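Local coordinates for protein putative phosphohydrolase (Shewanella amazonensis, PDB 3M1T) that is of unconfirmed activity, belonging to the HDOD family related to HD-type phosphohydrolases, and is thought to take part in signal transduction, at residues F111-I116 against I136-G141; Q200-P205 against M220-A225. One frame throughout, in Å; residues are numbered along the deposited sequence.

Overall arrangement
The two contacts follow one another along the chain: contact 1 closes before contact 2 opens, so their loops neither nest nor cross. Contact 1 joins helix 103-124 to the end of helix 128-137 and the turn into helix 140-148, closing a mainly helical loop of 19 residues; the centre of the contact lies about 3 Å from the centre of the chain. Further on, contact 2 ties the turn after helix 193-200 to helix 213-227, over 14 residues. Their centres lie about 10 Å apart and they touch: Gln-202 NE2 lies 3.0 Å from His-138 O, a probable hydrogen bond, and Ile-116 packs on Ala-221 and Ile-224, linking helices 103-124 and 213-227.

Contact 1. Residues F111-I116 against I136-G141; sequences FEVAII and ILHSIG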
loop_
_atom_site.group_PDB
_atom_site.type_symbol
_atom_site.label_atom_id
_atom_site.label_comp_id
_atom_site.label_asym_id
_atom_site.label_seq_id
_atom_site.Cartn_x
_atom_site.Cartn_y
_atom_site.Cartn_z
ATOM N N PHE A 111 -1.291 1.454 -6.245
ATOM C CA PHE A 111 -1.489 2.904 -6.275
ATOM C C PHE A 111 -2.955 3.283 -6.321
ATOM O O PHE A 111 -3.349 4.247 -5.696
ATOM C CB PHE A 111 -0.770 3.556 -7.465
ATOM C CG PHE A 111 0.718 3.603 -7.327
ATOM C CD1 PHE A 111 1.306 4.011 -6.134
ATOM C CD2 PHE A 111 1.533 3.227 -8.372
ATOM C CE1 PHE A 111 2.667 4.045 -6.007
ATOM C CE2 PHE A 111 2.889 3.265 -8.243
ATOM C CZ PHE A 111 3.455 3.679 -7.076
ATOM N N GLU A 112 -3.748 2.522 -7.061
ATOM C CA GLU A 112 -5.215 2.764 -7.117
ATOM C C GLU A 112 -5.774 2.701 -5.706
ATOM O O GLU A 112 -6.477 3.614 -5.255
ATOM C CB GLU A 112 -5.962 1.748 -8.002
ATOM C CG GLU A 112 -5.851 1.942 -9.510
ATOM C CD GLU A 112 -6.568 3.185 -10.040
ATOM O OE1 GLU A 112 -7.770 3.472 -9.682
ATOM O OE2 GLU A 112 -5.944 3.853 -10.899
ATOM N N VAL A 113 -5.399 1.642 -4.984
ATOM C CA VAL A 113 -5.814 1.491 -3.598
ATOM C C VAL A 113 -5.301 2.656 -2.745
ATOM O O VAL A 113 -6.040 3.232 -1.948
ATOM C CB VAL A 113 -5.394 0.121 -3.019
ATOM C CG1 VAL A 113 -5.536 0.060 -1.473
ATOM C CG2 VAL A 113 -6.167 -1.041 -3.707
ATOM N N ALA A 114 -4.025 3.000 -2.886
ATOM C CA ALA A 114 -3.446 4.113 -2.140
ATOM C C ALA A 114 -4.140 5.426 -2.370
ATOM O O ALA A 114 -4.417 6.190 -1.440
ATOM C CB ALA A 114 -1.916 4.222 -2.449
ATOM N N ILE A 115 -4.462 5.710 -3.639
ATOM C CA ILE A 115 -5.173 6.952 -3.971
ATOM C C ILE A 115 -6.563 7.014 -3.338
ATOM O O ILE A 115 -7.003 8.061 -2.786
ATOM C CB ILE A 115 -5.244 7.127 -5.532
ATOM C CG1 ILE A 115 -3.860 7.442 -6.100
ATOM C CG2 ILE A 115 -6.333 8.169 -5.914
ATOM C CD1 ILE A 115 -3.833 7.284 -7.642
ATOM N N ILE A 116 -7.254 5.887 -3.399
ATOM C CA ILE A 116 -8.563 5.761 -2.778
ATOM C C ILE A 116 -8.464 5.952 -1.266
ATOM O O ILE A 116 -9.189 6.750 -0.674
ATOM C CB ILE A 116 -9.274 4.426 -3.123
ATOM C CG1 ILE A 116 -9.559 4.306 -4.626
ATOM C CG2 ILE A 116 -10.607 4.283 -2.304
ATOM C CD1 ILE A 116 -9.787 2.858 -5.068
ATOM N N ILE A 136 0.353 1.797 -0.232
ATOM C CA ILE A 136 1.602 1.376 -0.896
ATOM C C ILE A 136 2.094 0.069 -0.344
ATOM O O ILE A 136 2.544 -0.769 -1.087
ATOM C CB ILE A 136 2.698 2.437 -0.764
ATOM C CG1 ILE A 136 2.290 3.662 -1.546
ATOM C CG2 ILE A 136 4.101 1.870 -1.168
ATOM C CD1 ILE A 136 1.966 3.413 -3.059
ATOM N N LEU A 137 1.953 -0.120 0.962
ATOM C CA LEU A 137 2.523 -1.288 1.661
ATOM C C LEU A 137 1.583 -2.495 1.701
ATOM O O LEU A 137 2.005 -3.596 2.053
ATOM C CB LEU A 137 2.851 -0.915 3.102
ATOM C CG LEU A 137 3.931 0.122 3.282
ATOM C CD1 LEU A 137 4.030 0.607 4.774
ATOM C CD2 LEU A 137 5.285 -0.400 2.744
ATOM N N HIS A 138 0.301 -2.285 1.376
ATOM C CA HIS A 138 -0.679 -3.267 1.840
ATOM C C HIS A 138 -0.589 -4.653 1.241
ATOM O O HIS A 138 -1.012 -5.640 1.885
ATOM C CB HIS A 138 -2.129 -2.743 1.642
ATOM C CG HIS A 138 -2.689 -3.005 0.301
ATOM N ND1 HIS A 138 -2.375 -2.233 -0.794
ATOM C CD2 HIS A 138 -3.604 -3.926 -0.137
ATOM C CE1 HIS A 138 -3.066 -2.660 -1.835
ATOM N NE2 HIS A 138 -3.787 -3.705 -1.465
ATOM N N SER A 139 -0.098 -4.752 0.010
ATOM C CA SER A 139 -0.155 -6.019 -0.719
ATOM C C SER A 139 1.200 -6.685 -0.867
ATOM O O SER A 139 1.364 -7.697 -1.549
ATOM C CB SER A 139 -0.792 -5.804 -2.112
ATOM O OG SER A 139 -1.290 -7.052 -2.587
ATOM N N ILE A 140 2.229 -6.145 -0.224
ATOM C CA ILE A 140 3.553 -6.723 -0.416
ATOM C C ILE A 140 3.657 -8.158 0.131
ATOM O O ILE A 140 4.454 -8.944 -0.365
ATOM C CB ILE A 140 4.633 -5.838 0.145
ATOM C CG1 ILE A 140 4.557 -4.487 -0.583
ATOM C CG2 ILE A 140 6.026 -6.472 -0.014
ATOM C CD1 ILE A 140 5.475 -3.375 0.022
ATOM N N GLY A 141 2.868 -8.495 1.142
ATOM C CA GLY A 141 2.874 -9.844 1.697
ATOM C C GLY A 141 2.512 -10.892 0.649
ATOM O O GLY A 141 3.039 -11.993 0.730
#
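The imidazole of His-138 is covered on one face by Val-113 and on the other by its own neighbour, Ser-139. Val-113 CG1 stands 3.6 Å above the ring plane, displaced toward the rim, and makes a CH-pi contact 4.0 Å from the ring centroid and 26° off the normal; its nearest ring atom is His-138 CE1. Ser-139 CB sits over the centre of the opposite face. His-138 ND1 is hydrogen-bonded to Gly-135 O, three residues earlier, which helps fix the rotation of the ring between its two covers. With chi1 at 86° the ring swings toward Val-113 on helix 103-124. Val-113 in turn has CG1 anti to its backbone N (chi1 167°), which sends that methyl over the imidazole.

Beside this pair the backbones come close: CA of Ala-114 is 5.9 Å from CA of Ile-136, an approach that the small alanine side chain permits. Ala-114 CB touches Ile-136 CD1 at 4.0 Å and lies equally far from Ile-136 N. Ile-136 CD1 also meets the Phe-111 ring obliquely, but the modelled separation is too short to be trusted. All five touching residues are buried, and Phe-111 and Ile-136 also touch helix 79-94, at Ala-88 and Val-91.

His-138 and Ser-139 are the central residues of a type I turn from Leu-137 to Ile-140, between helix 128-137 and helix 140-148. This pair probably corresponds to the His-Asp signature of HD-type phosphohydrolases, with serine in the aspartate's place, consistent with an HDOD domain.

Contact 2. Residues Q200-P205 against M220-A225; sequences QFQNHP and MAKQIA
Gln-202 and Asn-203 are the central residues of a type I turn from Phe-201 to His-204, closed by His-204 N to Phe-201 O at 3.0 Å, and the CA of Gln-202 stays 8.7 Å from that of Lys-222, so the gap is spanned by side chains and a water. Lys-222 reaches across from its helix, its chain bent at chi3 (69°), and meets both amide side chains at about a right angle. Its NZ donates a 2.8 Å hydrogen bond to Gln-202 OE1, in the carbonyl plane and on a lone pair, with a C=O to donor angle of 129°. Asn-203 OD1 also lies 2.8 Å from Lys-222 NZ. The water joins the group by accepting from Asn-203 ND2 at 2.9 Å and, weakly, from Lys-222 NZ.

The other end of the Gln-202 amide is held too, since NE2 bonds to the carbonyls of Ile-199 and His-138, leaving OE1 turned to the ammonium. Shortening Gln-202 to alanine would probably cost Lys-222 NZ this carbonyl partner and leave His-138 O without its amide mate.

Around the bridge, Gln-202 also packs on Leu-218 one turn earlier in helix 213-227, while Ala-221, Ile-224 and Ala-225 of the same helix pack on helix 103-124, and Met-220 and Ile-224 meet helix 236-247.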
loop_
_atom_site.group_PDB
_atom_site.type_symbol
_atom_site.label_atom_id
_atom_site.label_comp_id
_atom_site.label_asym_id
_atom_site.label_seq_id
_atom_site.Cartn_x
_atom_site.Cartn_y
_atom_site.Cartn_z
ATOM N N GLN A 200 -2.173 -5.359 8.805
ATOM C CA GLN A 200 -2.513 -6.593 9.481
ATOM C C GLN A 200 -4.014 -6.926 9.397
ATOM O O GLN A 200 -4.367 -8.069 9.134
ATOM C CB GLN A 200 -2.085 -6.501 10.941
ATOM C CG GLN A 200 -2.437 -7.712 11.734
ATOM C CD GLN A 200 -2.263 -7.544 13.226
ATOM O OE1 GLN A 200 -1.944 -6.436 13.755
ATOM N NE2 GLN A 200 -2.478 -8.639 13.938
ATOM N N PHE A 201 -4.854 -5.902 9.581
ATOM C CA PHE A 201 -6.296 -6.153 9.687
ATOM C C PHE A 201 -7.058 -5.843 8.419
ATOM O O PHE A 201 -8.286 -5.843 8.435
ATOM C CB PHE A 201 -6.884 -5.388 10.873
ATOM C CG PHE A 201 -6.666 -6.071 12.190
ATOM C CD1 PHE A 201 -7.527 -7.077 12.605
ATOM C CD2 PHE A 201 -5.590 -5.725 12.975
ATOM C CE1 PHE A 201 -7.304 -7.741 13.786
ATOM C CE2 PHE A 201 -5.342 -6.390 14.171
ATOM C CZ PHE A 201 -6.225 -7.383 14.568
ATOM N N GLN A 202 -6.366 -5.636 7.289
ATOM C CA GLN A 202 -7.039 -5.235 6.055
ATOM C C GLN A 202 -8.222 -6.149 5.618
ATOM O O GLN A 202 -9.071 -5.690 4.863
ATOM C CB GLN A 202 -6.032 -5.117 4.932
ATOM C CG GLN A 202 -5.401 -6.450 4.511
ATOM C CD GLN A 202 -4.342 -6.247 3.475
ATOM O OE1 GLN A 202 -4.588 -6.252 2.266
ATOM N NE2 GLN A 202 -3.095 -5.958 3.960
ATOM N N ASN A 203 -8.133 -7.433 5.925
ATOM C CA ASN A 203 -9.180 -8.411 5.499
ATOM C C ASN A 203 -10.245 -8.666 6.541
ATOM O O ASN A 203 -11.272 -9.316 6.197
ATOM C CB ASN A 203 -8.506 -9.712 5.120
ATOM C CG ASN A 203 -7.596 -9.553 3.929
ATOM O OD1 ASN A 203 -7.928 -8.837 2.982
ATOM N ND2 ASN A 203 -6.420 -10.170 3.993
ATOM N N HIS A 204 -10.054 -8.104 7.734
ATOM C CA HIS A 204 -10.954 -8.251 8.873
ATOM C C HIS A 204 -10.978 -7.053 9.751
ATOM O O HIS A 204 -10.739 -7.141 10.948
ATOM C CB HIS A 204 -10.552 -9.447 9.696
ATOM C CG HIS A 204 -10.774 -10.729 8.973
ATOM N ND1 HIS A 204 -12.037 -11.224 8.739
ATOM C CD2 HIS A 204 -9.912 -11.583 8.378
ATOM C CE1 HIS A 204 -11.941 -12.350 8.054
ATOM N NE2 HIS A 204 -10.662 -12.589 7.823
ATOM N N PRO A 205 -11.321 -5.910 9.183
ATOM C CA PRO A 205 -11.207 -4.700 10.006
ATOM C C PRO A 205 -12.081 -4.659 11.247
ATOM O O PRO A 205 -11.674 -4.124 12.282
ATOM C CB PRO A 205 -11.554 -3.577 9.034
ATOM C CG PRO A 205 -12.361 -4.246 7.992
ATOM C CD PRO A 205 -11.759 -5.595 7.815
HETATM N N MSE A 220 -12.092 -1.136 2.432
HETATM C CA MSE A 220 -12.993 -0.404 1.553
HETATM C C MSE A 220 -12.349 -0.122 0.194
HETATM O O MSE A 220 -12.897 -0.431 -0.874
HETATM C CB MSE A 220 -13.470 0.862 2.232
HETATM C CG MSE A 220 -14.304 1.749 1.320
HETATM SE SE MSE A 220 -15.501 2.820 2.396
HETATM C CE MSE A 220 -16.687 3.437 0.940
ATOM N N ALA A 221 -11.115 0.397 0.236
ATOM C CA ALA A 221 -10.370 0.797 -0.962
ATOM C C ALA A 221 -10.083 -0.427 -1.843
ATOM O O ALA A 221 -10.187 -0.368 -3.077
ATOM C CB ALA A 221 -9.073 1.524 -0.552
ATOM N N LYS A 222 -9.727 -1.558 -1.219
ATOM C CA LYS A 222 -9.474 -2.781 -1.976
ATOM C C LYS A 222 -10.690 -3.283 -2.748
ATOM O O LYS A 222 -10.563 -3.733 -3.872
ATOM C CB LYS A 222 -8.970 -3.895 -1.065
ATOM C CG LYS A 222 -7.568 -3.677 -0.555
ATOM C CD LYS A 222 -7.204 -4.721 0.468
ATOM C CE LYS A 222 -7.045 -6.122 -0.123
ATOM N NZ LYS A 222 -6.905 -7.162 0.940
ATOM N N GLN A 223 -11.829 -3.233 -2.075
ATOM C CA GLN A 223 -13.097 -3.670 -2.676
ATOM C C GLN A 223 -13.486 -2.742 -3.802
ATOM O O GLN A 223 -13.920 -3.212 -4.873
ATOM C CB GLN A 223 -14.170 -3.802 -1.608
ATOM C CG GLN A 223 -15.461 -4.510 -2.183
ATOM C CD GLN A 223 -16.433 -5.032 -1.169
ATOM O OE1 GLN A 223 -16.145 -5.106 0.024
ATOM N NE2 GLN A 223 -17.674 -5.379 -1.641
ATOM N N ILE A 224 -13.275 -1.444 -3.630
ATOM C CA ILE A 224 -13.599 -0.456 -4.654
ATOM C C ILE A 224 -12.737 -0.704 -5.876
ATOM O O ILE A 224 -13.214 -0.751 -7.020
ATOM C CB ILE A 224 -13.375 0.982 -4.125
ATOM C CG1 ILE A 224 -14.399 1.343 -3.006
ATOM C CG2 ILE A 224 -13.377 1.982 -5.255
ATOM C CD1 ILE A 224 -14.128 2.701 -2.337
ATOM N N ALA A 225 -11.437 -0.917 -5.625
ATOM C CA ALA A 225 -10.500 -1.124 -6.728
ATOM C C ALA A 225 -10.834 -2.417 -7.455
ATOM O O ALA A 225 -10.761 -2.455 -8.676
ATOM C CB ALA A 225 -9.041 -1.149 -6.230
HETATM O O HOH W 1 -4.820 -9.814 1.608
#